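Local coordinates for 3-dehydroshikimate dehydratase (Pseudomonas putida, PDB 5HMQ), which catalyses the metal-dependent dehydration of 3-dehydroshikimate to protocatechuate, a common intermediate in the breakdown of quinate and shikimate, at residues L313-W316 and L317-G321; F532-V535 and A536-K539; I548-N551 and Y552-L556; D564-L567 and S568-A571; A618-L621 and A622-K626. All coordinates share one frame; numbering follows the deposited sequence.

Interaction 1: residues L313-W316 and L317-G321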
loop_
_atom_site.group_PDB
_atom_site.type_symbol
_atom_site.label_atom_id
_atom_site.label_comp_id
_atom_site.label_asym_id
_atom_site.label_seq_id
_atom_site.Cartn_x
_atom_site.Cartn_y
_atom_site.Cartn_z
ATOM N N LEU C 313 -28.314 12.847 -7.514
ATOM C CA LEU C 313 -27.737 13.435 -6.310
ATOM C C LEU C 313 -28.441 14.734 -5.942
ATOM O O LEU C 313 -28.656 15.017 -4.758
ATOM C CB LEU C 313 -26.239 13.668 -6.500
ATOM C CG LEU C 313 -25.480 14.186 -5.276
ATOM C CD1 LEU C 313 -25.675 13.254 -4.091
ATOM C CD2 LEU C 313 -24.001 14.350 -5.594
ATOM N N GLY C 314 -28.808 15.532 -6.947
ATOM C CA GLY C 314 -29.571 16.738 -6.679
ATOM C C GLY C 314 -30.912 16.453 -6.035
ATOM O O GLY C 314 -31.354 17.197 -5.160
ATOM N N ASN C 315 -31.563 15.359 -6.438
ATOM C CA ASN C 315 -32.828 14.978 -5.816
ATOM C C ASN C 315 -32.635 14.677 -4.335
ATOM O O ASN C 315 -33.421 15.122 -3.492
ATOM C CB ASN C 315 -33.432 13.766 -6.533
ATOM C CG ASN C 315 -33.947 14.094 -7.920
ATOM O OD1 ASN C 315 -34.128 15.256 -8.267
ATOM N ND2 ASN C 315 -34.204 13.064 -8.713
ATOM N N TRP C 316 -31.593 13.908 -4.006
ATOM C CA TRP C 316 -31.247 13.653 -2.614
ATOM C C TRP C 316 -31.111 14.963 -1.852
ATOM O O TRP C 316 -31.586 15.087 -0.722
ATOM C CB TRP C 316 -29.951 12.846 -2.543
ATOM C CG TRP C 316 -30.162 11.369 -2.597
ATOM C CD1 TRP C 316 -30.734 10.660 -3.614
ATOM C CD2 TRP C 316 -29.752 10.410 -1.618
ATOM N NE1 TRP C 316 -30.732 9.319 -3.313
ATOM C CE2 TRP C 316 -30.132 9.139 -2.095
ATOM C CE3 TRP C 316 -29.112 10.502 -0.378
ATOM C CZ2 TRP C 316 -29.889 7.970 -1.378
ATOM C CZ3 TRP C 316 -28.874 9.341 0.333
ATOM C CH2 TRP C 316 -29.260 8.091 -0.170
ATOM N N LEU C 317 -30.469 15.953 -2.467
ATOM C CA LEU C 317 -30.240 17.203 -1.770
ATOM C C LEU C 317 -31.503 18.060 -1.632
ATOM O O LEU C 317 -31.705 18.693 -0.591
ATOM C CB LEU C 317 -29.101 17.972 -2.448
ATOM C CG LEU C 317 -27.737 17.261 -2.435
ATOM C CD1 LEU C 317 -26.753 17.872 -3.441
ATOM C CD2 LEU C 317 -27.108 17.205 -1.044
ATOM N N LYS C 318 -32.376 18.135 -2.617
ATOM C CA LYS C 318 -33.669 18.792 -2.298
ATOM C C LYS C 318 -34.500 18.017 -1.259
ATOM O O LYS C 318 -35.102 18.645 -0.378
ATOM C CB LYS C 318 -34.383 19.223 -3.581
ATOM C CG LYS C 318 -34.152 18.330 -4.750
ATOM C CD LYS C 318 -34.444 18.927 -6.136
ATOM C CE LYS C 318 -34.181 18.042 -7.297
ATOM N NZ LYS C 318 -35.326 17.265 -7.652
ATOM N N ARG C 319 -34.533 16.675 -1.313
ATOM C CA ARG C 319 -35.237 15.997 -0.229
ATOM C C ARG C 319 -34.603 16.295 1.135
ATOM O O ARG C 319 -35.310 16.331 2.154
ATOM C CB ARG C 319 -35.311 14.508 -0.476
ATOM C CG ARG C 319 -35.948 14.183 -1.799
ATOM C CD ARG C 319 -35.985 12.700 -2.059
ATOM N NE ARG C 319 -36.802 12.368 -3.222
ATOM C CZ ARG C 319 -36.309 11.959 -4.387
ATOM N NH1 ARG C 319 -34.998 11.821 -4.542
ATOM N NH2 ARG C 319 -37.126 11.671 -5.391
ATOM N N LEU C 320 -33.286 16.517 1.180
ATOM C CA LEU C 320 -32.618 16.937 2.409
ATOM C C LEU C 320 -32.767 18.429 2.697
ATOM O O LEU C 320 -32.173 18.921 3.663
ATOM C CB LEU C 320 -31.131 16.568 2.355
ATOM C CG LEU C 320 -30.828 15.103 2.660
ATOM C CD1 LEU C 320 -29.442 14.719 2.141
ATOM C CD2 LEU C 320 -30.933 14.846 4.170
ATOM N N GLY C 321 -33.541 19.153 1.894
ATOM C CA GLY C 321 -33.869 20.532 2.179
ATOM C C GLY C 321 -33.124 21.574 1.380
ATOM O O GLY C 321 -33.298 22.768 1.647
#

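Interaction 2: residues F532-V535 and A536-K539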
loop_
_atom_site.group_PDB
_atom_site.type_symbol
_atom_site.label_atom_id
_atom_site.label_comp_id
_atom_site.label_asym_id
_atom_site.label_seq_id
_atom_site.Cartn_x
_atom_site.Cartn_y
_atom_site.Cartn_z
ATOM N N PHE C 532 -35.813 16.662 15.668
ATOM C CA PHE C 532 -37.104 16.054 15.366
ATOM C C PHE C 532 -37.782 16.733 14.185
ATOM O O PHE C 532 -38.402 16.064 13.350
ATOM C CB PHE C 532 -38.009 16.096 16.594
ATOM C CG PHE C 532 -37.565 15.192 17.697
ATOM C CD1 PHE C 532 -37.828 13.832 17.640
ATOM C CD2 PHE C 532 -36.894 15.695 18.797
ATOM C CE1 PHE C 532 -37.425 12.994 18.654
ATOM C CE2 PHE C 532 -36.490 14.859 19.815
ATOM C CZ PHE C 532 -36.759 13.509 19.743
ATOM N N ARG C 533 -37.683 18.061 14.099
ATOM C CA ARG C 533 -38.292 18.764 12.976
ATOM C C ARG C 533 -37.607 18.402 11.663
ATOM O O ARG C 533 -38.264 18.289 10.622
ATOM C CB ARG C 533 -38.244 20.274 13.211
ATOM C CG ARG C 533 -39.153 21.059 12.282
ATOM C CD ARG C 533 -38.916 22.554 12.382
ATOM N NE ARG C 533 -39.840 23.294 11.527
ATOM C CZ ARG C 533 -39.766 24.602 11.298
ATOM N NH1 ARG C 533 -38.801 25.322 11.853
ATOM N NH2 ARG C 533 -40.652 25.187 10.506
ATOM N N GLU C 534 -36.287 18.208 11.693
ATOM C CA GLU C 534 -35.567 17.890 10.467
ATOM C C GLU C 534 -35.810 16.449 10.035
ATOM O O GLU C 534 -35.969 16.177 8.840
ATOM C CB GLU C 534 -34.074 18.153 10.649
ATOM C CG GLU C 534 -33.741 19.614 10.900
ATOM C CD GLU C 534 -34.353 20.548 9.878
ATOM O OE1 GLU C 534 -34.321 20.227 8.672
ATOM O OE2 GLU C 534 -34.866 21.611 10.287
ATOM N N VAL C 535 -35.821 15.514 10.990
ATOM C CA VAL C 535 -36.112 14.119 10.664
ATOM C C VAL C 535 -37.501 13.992 10.050
ATOM O O VAL C 535 -37.690 13.295 9.047
ATOM C CB VAL C 535 -35.961 13.231 11.914
ATOM C CG1 VAL C 535 -36.587 11.866 11.675
ATOM C CG2 VAL C 535 -34.495 13.083 12.283
ATOM N N ALA C 536 -38.490 14.669 10.637
ATOM C CA ALA C 536 -39.851 14.597 10.116
ATOM C C ALA C 536 -39.918 15.105 8.681
ATOM O O ALA C 536 -40.483 14.444 7.801
ATOM C CB ALA C 536 -40.799 15.392 11.016
ATOM N N ARG C 537 -39.340 16.279 8.425
ATOM C CA ARG C 537 -39.353 16.828 7.073
ATOM C C ARG C 537 -38.567 15.943 6.110
ATOM O O ARG C 537 -39.002 15.709 4.977
ATOM C CB ARG C 537 -38.801 18.254 7.088
ATOM C CG ARG C 537 -39.052 19.037 5.811
ATOM C CD ARG C 537 -37.858 19.914 5.493
ATOM N NE ARG C 537 -36.667 19.089 5.365
ATOM C CZ ARG C 537 -36.317 18.452 4.255
ATOM N NH1 ARG C 537 -37.062 18.550 3.164
ATOM N NH2 ARG C 537 -35.222 17.708 4.241
ATOM N N ALA C 538 -37.406 15.439 6.542
ATOM C CA ALA C 538 -36.578 14.627 5.654
ATOM C C ALA C 538 -37.223 13.276 5.364
ATOM O O ALA C 538 -37.221 12.815 4.216
ATOM C CB ALA C 538 -35.187 14.438 6.259
ATOM N N LYS C 539 -37.784 12.628 6.389
ATOM C CA LYS C 539 -38.415 11.325 6.191
ATOM C C LYS C 539 -39.595 11.420 5.237
ATOM O O LYS C 539 -39.804 10.535 4.399
ATOM C CB LYS C 539 -38.885 10.766 7.532
ATOM C CG LYS C 539 -39.795 9.554 7.421
ATOM C CD LYS C 539 -39.972 8.867 8.764
ATOM C CE LYS C 539 -41.113 7.863 8.715
ATOM N NZ LYS C 539 -41.576 7.486 10.079
#

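Interaction 3: residues I548-N551 and Y552-L556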
loop_
_atom_site.group_PDB
_atom_site.type_symbol
_atom_site.label_atom_id
_atom_site.label_comp_id
_atom_site.label_asym_id
_atom_site.label_seq_id
_atom_site.Cartn_x
_atom_site.Cartn_y
_atom_site.Cartn_z
ATOM N N ILE C 548 -33.853 2.165 13.117
ATOM C CA ILE C 548 -33.088 1.768 14.295
ATOM C C ILE C 548 -33.906 0.738 15.066
ATOM O O ILE C 548 -35.089 0.988 15.338
ATOM C CB ILE C 548 -32.751 2.979 15.182
ATOM C CG1 ILE C 548 -32.034 4.053 14.361
ATOM C CG2 ILE C 548 -31.891 2.554 16.358
ATOM C CD1 ILE C 548 -30.787 3.558 13.661
ATOM N N PRO C 549 -33.334 -0.410 15.424
ATOM C CA PRO C 549 -34.130 -1.461 16.066
ATOM C C PRO C 549 -34.592 -1.052 17.457
ATOM O O PRO C 549 -34.028 -0.164 18.101
ATOM C CB PRO C 549 -33.167 -2.654 16.130
ATOM C CG PRO C 549 -32.090 -2.344 15.135
ATOM C CD PRO C 549 -31.962 -0.855 15.133
ATOM N N LEU C 550 -35.651 -1.727 17.912
ATOM C CA LEU C 550 -36.259 -1.393 19.195
ATOM C C LEU C 550 -35.292 -1.632 20.348
ATOM O O LEU C 550 -35.252 -0.850 21.306
ATOM C CB LEU C 550 -37.540 -2.209 19.384
ATOM C CG LEU C 550 -38.718 -1.632 20.180
ATOM C CD1 LEU C 550 -39.927 -2.546 20.049
ATOM C CD2 LEU C 550 -38.376 -1.419 21.646
ATOM N N ASN C 551 -34.495 -2.702 20.268
ATOM C CA ASN C 551 -33.583 -3.039 21.358
ATOM C C ASN C 551 -32.573 -1.933 21.640
ATOM O O ASN C 551 -32.061 -1.850 22.762
ATOM C CB ASN C 551 -32.860 -4.357 21.051
ATOM C CG ASN C 551 -32.169 -4.353 19.696
ATOM O OD1 ASN C 551 -31.564 -3.358 19.291
ATOM N ND2 ASN C 551 -32.259 -5.473 18.988
ATOM N N TYR C 552 -32.272 -1.088 20.649
ATOM C CA TYR C 552 -31.403 0.057 20.894
ATOM C C TYR C 552 -32.036 1.020 21.890
ATOM O O TYR C 552 -31.359 1.531 22.791
ATOM C CB TYR C 552 -31.096 0.771 19.577
ATOM C CG TYR C 552 -30.352 2.077 19.737
ATOM C CD1 TYR C 552 -28.987 2.091 19.997
ATOM C CD2 TYR C 552 -31.010 3.297 19.636
ATOM C CE1 TYR C 552 -28.298 3.280 20.144
ATOM C CE2 TYR C 552 -30.330 4.491 19.782
ATOM C CZ TYR C 552 -28.974 4.476 20.036
ATOM O OH TYR C 552 -28.290 5.661 20.184
ATOM N N TYR C 553 -33.336 1.283 21.743
ATOM C CA TYR C 553 -34.013 2.216 22.635
ATOM C C TYR C 553 -34.371 1.572 23.967
ATOM O O TYR C 553 -34.462 2.271 24.982
ATOM C CB TYR C 553 -35.250 2.787 21.942
ATOM C CG TYR C 553 -34.892 3.503 20.663
ATOM C CD1 TYR C 553 -34.376 4.792 20.689
ATOM C CD2 TYR C 553 -35.050 2.884 19.431
ATOM C CE1 TYR C 553 -34.034 5.448 19.526
ATOM C CE2 TYR C 553 -34.713 3.532 18.260
ATOM C CZ TYR C 553 -34.205 4.814 18.314
ATOM O OH TYR C 553 -33.864 5.465 17.152
ATOM N N ASP C 554 -34.588 0.254 23.986
ATOM C CA ASP C 554 -34.680 -0.453 25.259
ATOM C C ASP C 554 -33.381 -0.326 26.037
ATOM O O ASP C 554 -33.392 -0.200 27.267
ATOM C CB ASP C 554 -35.017 -1.924 25.025
ATOM C CG ASP C 554 -36.438 -2.136 24.558
ATOM O OD1 ASP C 554 -37.307 -1.306 24.890
ATOM O OD2 ASP C 554 -36.685 -3.142 23.857
ATOM N N ASP C 555 -32.248 -0.345 25.330
ATOM C CA ASP C 555 -30.955 -0.186 25.986
ATOM C C ASP C 555 -30.787 1.222 26.542
ATOM O O ASP C 555 -30.231 1.403 27.632
ATOM C CB ASP C 555 -29.829 -0.516 25.009
ATOM C CG ASP C 555 -28.465 -0.501 25.664
ATOM O OD1 ASP C 555 -27.873 0.591 25.791
ATOM O OD2 ASP C 555 -27.984 -1.584 26.053
ATOM N N LEU C 556 -31.251 2.233 25.803
ATOM C CA LEU C 556 -31.172 3.599 26.306
ATOM C C LEU C 556 -32.040 3.788 27.541
ATOM O O LEU C 556 -31.700 4.587 28.422
ATOM C CB LEU C 556 -31.591 4.583 25.214
ATOM C CG LEU C 556 -30.634 4.739 24.034
ATOM C CD1 LEU C 556 -31.243 5.651 22.980
ATOM C CD2 LEU C 556 -29.275 5.250 24.487
#

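Interaction 4: residues D564-L567 and S568-A571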
loop_
_atom_site.group_PDB
_atom_site.type_symbol
_atom_site.label_atom_id
_atom_site.label_comp_id
_atom_site.label_asym_id
_atom_site.label_seq_id
_atom_site.Cartn_x
_atom_site.Cartn_y
_atom_site.Cartn_z
ATOM N N ASP C 564 -40.236 9.295 29.840
ATOM C CA ASP C 564 -40.755 8.180 29.055
ATOM C C ASP C 564 -41.384 8.666 27.754
ATOM O O ASP C 564 -41.249 8.018 26.709
ATOM C CB ASP C 564 -41.771 7.391 29.883
ATOM C CG ASP C 564 -41.966 5.973 29.379
ATOM O OD1 ASP C 564 -41.572 5.682 28.229
ATOM O OD2 ASP C 564 -42.518 5.149 30.139
ATOM N N GLU C 565 -42.075 9.806 27.801
ATOM C CA GLU C 565 -42.672 10.364 26.593
ATOM C C GLU C 565 -41.611 10.827 25.603
ATOM O O GLU C 565 -41.851 10.823 24.388
ATOM C CB GLU C 565 -43.604 11.517 26.971
ATOM C CG GLU C 565 -44.289 12.202 25.805
ATOM C CD GLU C 565 -45.310 13.223 26.262
ATOM O OE1 GLU C 565 -46.045 12.934 27.230
ATOM O OE2 GLU C 565 -45.372 14.316 25.662
ATOM N N PHE C 566 -40.432 11.215 26.097
ATOM C CA PHE C 566 -39.361 11.668 25.213
ATOM C C PHE C 566 -38.693 10.520 24.469
ATOM O O PHE C 566 -38.439 10.630 23.268
ATOM C CB PHE C 566 -38.316 12.447 26.012
ATOM C CG PHE C 566 -37.215 13.021 25.165
ATOM C CD1 PHE C 566 -37.461 14.063 24.288
ATOM C CD2 PHE C 566 -35.928 12.508 25.246
ATOM C CE1 PHE C 566 -36.443 14.583 23.505
ATOM C CE2 PHE C 566 -34.907 13.025 24.470
ATOM C CZ PHE C 566 -35.163 14.062 23.598
ATOM N N LEU C 567 -38.415 9.410 25.156
ATOM C CA LEU C 567 -37.671 8.333 24.519
ATOM C C LEU C 567 -38.505 7.644 23.449
ATOM O O LEU C 567 -37.965 7.217 22.420
ATOM C CB LEU C 567 -37.217 7.298 25.562
ATOM C CG LEU C 567 -36.515 6.013 25.090
ATOM C CD1 LEU C 567 -35.529 5.548 26.171
ATOM C CD2 LEU C 567 -37.436 4.850 24.641
ATOM N N SER C 568 -39.819 7.548 23.654
ATOM C CA SER C 568 -40.675 6.957 22.636
ATOM C C SER C 568 -40.731 7.811 21.384
ATOM O O SER C 568 -40.998 7.285 20.299
ATOM C CB SER C 568 -42.082 6.740 23.191
ATOM O OG SER C 568 -42.789 7.963 23.301
ATOM N N GLU C 569 -40.481 9.116 21.505
ATOM C CA GLU C 569 -40.361 9.955 20.320
ATOM C C GLU C 569 -39.067 9.658 19.571
ATOM O O GLU C 569 -39.073 9.542 18.342
ATOM C CB GLU C 569 -40.443 11.428 20.713
ATOM C CG GLU C 569 -41.836 11.868 21.133
ATOM C CD GLU C 569 -41.861 13.270 21.712
ATOM O OE1 GLU C 569 -40.881 14.018 21.514
ATOM O OE2 GLU C 569 -42.866 13.622 22.367
ATOM N N LEU C 570 -37.952 9.525 20.300
ATOM C CA LEU C 570 -36.696 9.148 19.665
ATOM C C LEU C 570 -36.833 7.829 18.920
ATOM O O LEU C 570 -36.314 7.676 17.810
ATOM C CB LEU C 570 -35.585 9.057 20.713
ATOM C CG LEU C 570 -35.256 10.365 21.431
ATOM C CD1 LEU C 570 -34.493 10.068 22.709
ATOM C CD2 LEU C 570 -34.424 11.264 20.516
ATOM N N ALA C 571 -37.527 6.861 19.516
ATOM C CA ALA C 571 -37.714 5.574 18.852
ATOM C C ALA C 571 -38.578 5.726 17.606
ATOM O O ALA C 571 -38.347 5.054 16.593
ATOM C CB ALA C 571 -38.336 4.569 19.826
#

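Interaction 5: residues A618-L621 and A622-K626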
loop_
_atom_site.group_PDB
_atom_site.type_symbol
_atom_site.label_atom_id
_atom_site.label_comp_id
_atom_site.label_asym_id
_atom_site.label_seq_id
_atom_site.Cartn_x
_atom_site.Cartn_y
_atom_site.Cartn_z
ATOM N N ALA C 618 -21.510 0.943 15.729
ATOM C CA ALA C 618 -21.929 -0.447 15.584
ATOM C C ALA C 618 -23.407 -0.535 15.235
ATOM O O ALA C 618 -23.818 -1.383 14.434
ATOM C CB ALA C 618 -21.629 -1.223 16.866
ATOM N N VAL C 619 -24.221 0.341 15.825
ATOM C CA VAL C 619 -25.652 0.337 15.546
ATOM C C VAL C 619 -25.911 0.805 14.119
ATOM O O VAL C 619 -26.773 0.261 13.418
ATOM C CB VAL C 619 -26.390 1.209 16.580
ATOM C CG1 VAL C 619 -27.828 1.467 16.150
ATOM C CG2 VAL C 619 -26.333 0.564 17.957
ATOM N N ARG C 620 -25.169 1.821 13.667
ATOM C CA ARG C 620 -25.301 2.290 12.290
ATOM C C ARG C 620 -24.926 1.204 11.289
ATOM O O ARG C 620 -25.628 1.003 10.289
ATOM C CB ARG C 620 -24.446 3.539 12.073
ATOM C CG ARG C 620 -24.437 4.034 10.632
ATOM C CD ARG C 620 -23.499 5.220 10.441
ATOM N NE ARG C 620 -22.109 4.924 10.781
ATOM C CZ ARG C 620 -21.263 4.272 9.988
ATOM N NH1 ARG C 620 -21.660 3.835 8.801
ATOM N NH2 ARG C 620 -20.016 4.058 10.386
ATOM N N LEU C 621 -23.827 0.489 11.541
ATOM C CA LEU C 621 -23.385 -0.543 10.608
ATOM C C LEU C 621 -24.401 -1.674 10.514
ATOM O O LEU C 621 -24.664 -2.194 9.423
ATOM C CB LEU C 621 -22.020 -1.082 11.029
ATOM C CG LEU C 621 -20.832 -0.132 10.877
ATOM C CD1 LEU C 621 -19.622 -0.658 11.636
ATOM C CD2 LEU C 621 -20.495 0.068 9.406
ATOM N N ALA C 622 -24.988 -2.064 11.648
ATOM C CA ALA C 622 -26.015 -3.100 11.629
ATOM C C ALA C 622 -27.235 -2.648 10.838
ATOM O O ALA C 622 -27.839 -3.440 10.106
ATOM C CB ALA C 622 -26.406 -3.479 13.056
ATOM N N ALA C 623 -27.614 -1.375 10.977
ATOM C CA ALA C 623 -28.770 -0.855 10.252
ATOM C C ALA C 623 -28.522 -0.844 8.748
ATOM O O ALA C 623 -29.379 -1.275 7.966
ATOM C CB ALA C 623 -29.112 0.549 10.751
HETATM N N MSE C 624 -27.361 -0.356 8.322
HETATM C CA MSE C 624 -27.022 -0.321 6.902
HETATM C C MSE C 624 -26.855 -1.729 6.337
HETATM O O MSE C 624 -27.025 -1.948 5.137
HETATM C CB MSE C 624 -25.744 0.491 6.669
HETATM C CG MSE C 624 -25.914 1.991 6.856
HETATM SE SE MSE C 624 -24.275 3.004 6.522
HETATM C CE MSE C 624 -24.970 4.799 6.806
ATOM N N ALA C 625 -26.526 -2.682 7.214
ATOM C CA ALA C 625 -26.357 -4.063 6.776
ATOM C C ALA C 625 -27.657 -4.633 6.222
ATOM O O ALA C 625 -27.653 -5.327 5.198
ATOM C CB ALA C 625 -25.843 -4.924 7.930
ATOM N N LYS C 626 -28.780 -4.350 6.882
ATOM C CA LYS C 626 -30.089 -4.822 6.430
ATOM C C LYS C 626 -30.480 -4.043 5.177
ATOM O O LYS C 626 -31.220 -3.057 5.217
ATOM C CB LYS C 626 -31.130 -4.672 7.534
ATOM C CG LYS C 626 -30.816 -5.472 8.790
ATOM C CD LYS C 626 -31.898 -5.306 9.849
ATOM C CE LYS C 626 -33.192 -5.999 9.447
ATOM N NZ LYS C 626 -34.267 -5.797 10.462
#

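Interaction 1: residues L313-W316 and L317-G321
Asn315 and Lys318 lie side by side on the outer face of helix 307-319 and point the same way. The lysine chain bends at its last torsion (chi4 90°), which turns NZ onto Asn315 OD1. The modelled NZ to OD1 distance of 2.4 Å is very short, so its exact value is doubtful. Arg319 also leans on Asn315. Its NH1 lies 3.2 Å from Asn315 CB, at an oblique angle to the guanidinium plane.

Backbone bonds run from i+4 to i. The bond from Arg319 N to Asn315 O is 2.9 Å and almost straight. Leu320 N reaches Trp316 O, also at 2.9 Å. The helix, part of the first vicinal oxygen chelate (VOC) module, then ends in a Schellman motif at Gly321. Gly321 has a positive phi (103°), as this motif requires. Gly321 N closes on Lys318 O at 2.8 Å.

Apolar contacts occupy the inner face. Leu313 CG lies 4.3 Å from Leu317 CD1, and both leucines rest on Leu345 of strand 341-346. The Trp316 ring meets Phe594 edge-to-face, while Leu317 and Leu320 touch Phe600 of strand 599-606.

Interaction 2: residues F532-V535 and A536-K539
Glu534 and Arg537 sit one turn apart on helix 531-541, a helix of the second VOC module in the dioxygenase-like part of the protein. The glutamate carboxylate faces the edge of the arginine guanidinium, with OE1 near the plane of that group. OE1 is 4.2 Å from Arg537 NE. This is too long for a salt bridge, although the opposite charges probably still attract. Each group has a firmer partner outside the helix. Glu534 OE1 accepts a hydrogen bond from the backbone N of Gly439. Arg537 NH2 probably donates to the carbonyl oxygen of Arg319, at the end of helix 307-319. The arginine starts with CG anti to its own N (chi1 -167°), then bends at chi2 and chi3. These bends carry the guanidinium to the Arg319 carbonyl and leave Glu534 OE1 near its edge.

Phe532 is turned away from the following turn. Its ring meets Tyr573 edge-to-face and also touches Glu569 and Leu570 of helix 564-572. Val535 contacts Tyr573 too, as does Ala536, whose CB lies 3.4 Å from Phe532 O. Ala538 packs against Val543 on the loop beyond the helix.

The four backbone bonds between the two turns are regular. Ala536 N to Phe532 O is 3.1 Å and Arg537 N to Arg533 O is 3.2 Å. The next two are shorter: Ala538 N to Glu534 O is 2.8 Å, and Lys539 N to Val535 O is 2.7 Å. Lys539 has an extended side chain that leads away from this turn, so its contact is made by the base of the chain: CB lies 3.2 Å from Val535 O.

Interaction 3: residues I548-N551 and Y552-L556
Tyr553 has the carbonyl oxygen of Ile548 at its edge, in the ring plane. One face of the same ring receives Tyr552 CD2, which stands 3.6 Å above the plane and over its centre. The Tyr552 ring in turn has Tyr553 CE1 at its edge, in plane. Leu556 CG covers one face of Tyr552, 4.2 Å above it and offset toward the rim.

Ile548 meets both rings through the methyl CG2. This atom is 3.5 Å from Tyr552 CD2 and also 3.5 Å from Tyr553 CE2, and it approaches both rings obliquely. With CG1 anti to the carbonyl carbon (chi1 -55°), CG2 is left on the side facing the tyrosines. The isoleucine runs alongside Tyr552 but crosses Tyr553 at about a right angle.

On the outer side, Leu550 CD2 rests against the Asp554 carboxylate, 3.3 Å from OD2. Backbone bonds hold the first turns of helix 550-559. Tyr552 N bonds to Pro549 O at 3.2 Å, with the donor well above the carbonyl plane. Leu550 O takes Asp554 N at 3.0 Å, and a weak second bond from Tyr553 N.

The two hydroxyls reach residues beyond helix 564-572. Tyr552 OH is hydrogen-bonded to Tyr577 N, and Tyr553 OH to Val575 O. Tyr552 OH also bonds to Asn616 OD1, just before helix 617-625. Ile548 and Tyr552 lie on Leu576 of strand 576-579, an edge strand of the second VOC module's sheet, while Tyr553 packs against Leu567, Leu570 and Ala571 of helix 564-572.

Interaction 4: residues D564-L567 and S568-A571
Phe566 lies with one face of its ring over Leu570, one turn further along the helix. Leu570 CG sits over that face, and its methyl CD1 comes to 3.5 Å from Phe566 CE2. The phenylalanine CG is anti to the backbone N (chi1 -177°), which sends the ring outward from the helix, where Leu570 CD1 reaches back to it. Both side chains also touch Phe587 of strand 585-590.

Ser568 turns its hydroxyl back to its own helix. OG is wedged between the backbone N and the carbonyl carbon (chi1 74°) and donates to Glu565 O at 3.2 Å. The donor stands above the carbonyl plane. The backbone bond from Ser568 N to Asp564 O is weak at 3.4 Å.

Helix 564-572 belongs to the second VOC module and packs against two other helices of that module. Leu567 and Ala571 face Tyr553 of helix 550-559, and Glu569 and Leu570 touch Phe532 of helix 531-541.

Two acids lie one turn apart. The extended chains of Glu565 and Glu569 bring OE2 of Glu565 to 4.2 Å from OE2 of Glu569, with the carboxylate planes 47° apart. Such like charges probably repel mildly. Glu569 CG also lies 3.4 Å from Glu565 O. Further along, Leu570 N bonds to Phe566 O at 3.2 Å, and Ala571 N to Leu567 O at 3.0 Å.

Interaction 5: residues A618-L621 and A622-K626
Arg620 and Met624, modelled as selenomethionine, form the tight side of helix 617-625, near the C-terminal end of the chain. A C-terminal helix beside the metal pocket is familiar from 4-hydroxyphenylpyruvate dioxygenases, and its position here is consistent with that relationship. The Arg620 side chain is about 7 Å from a bound magnesium ion and about 6 Å from that of His523, one of the residues that hold the ion. Its positive charge could contribute to the electrostatics of the pocket.

The two side chains cross at a slant. Arg620 begins with CG anti to the backbone N (chi1 175°), extends, and then bends at chi3. This bend turns the guanidinium so that the selenium lies at its edge, in its plane. The Met624 chain is extended, and its methyl CE covers the arginine stem at 3.9 Å from CD. Leu546 packs against both chains, as does Phe599 of strand 599-606.

The other side is much looser. Ala618, Leu621, Ala622 and Ala625 are exposed, and what they contribute across the two turns is largely backbone. Ala622 N bonds to Ala618 O at 3.1 Å, and Ala625 N to Leu621 O at 2.9 Å. The helix ends before Lys626, whose N makes weak bonds to Ala622 O and Ala623 O. On the packed side, Met624 N points nearly straight at Arg620 O, 3.0 Å away, and the selenium itself stands 3.6 Å from Arg620 NH1.

In the fold
All five contacts are local, each on or at the end of a single helix in the C-terminal, dioxygenase-like half of the chain, and they follow one another in sequence. Interaction 1 lies in the first VOC module, interactions 2 to 4 in the second, and interaction 5 on the late helix 617-625. Interactions 1 and 2, with centres 13 Å apart, join the modules through a probable hydrogen bond from Arg537 NH2 to Arg319 O, modelled short at 2.5 Å. Interactions 2, 3 and 4 form a helical cluster, with interaction 4 touching both others. Interaction 3 reaches interaction 5 through Tyr552 and Val619. Interaction 5 lies near the magnesium site, so packing links the outer helices to that pocket.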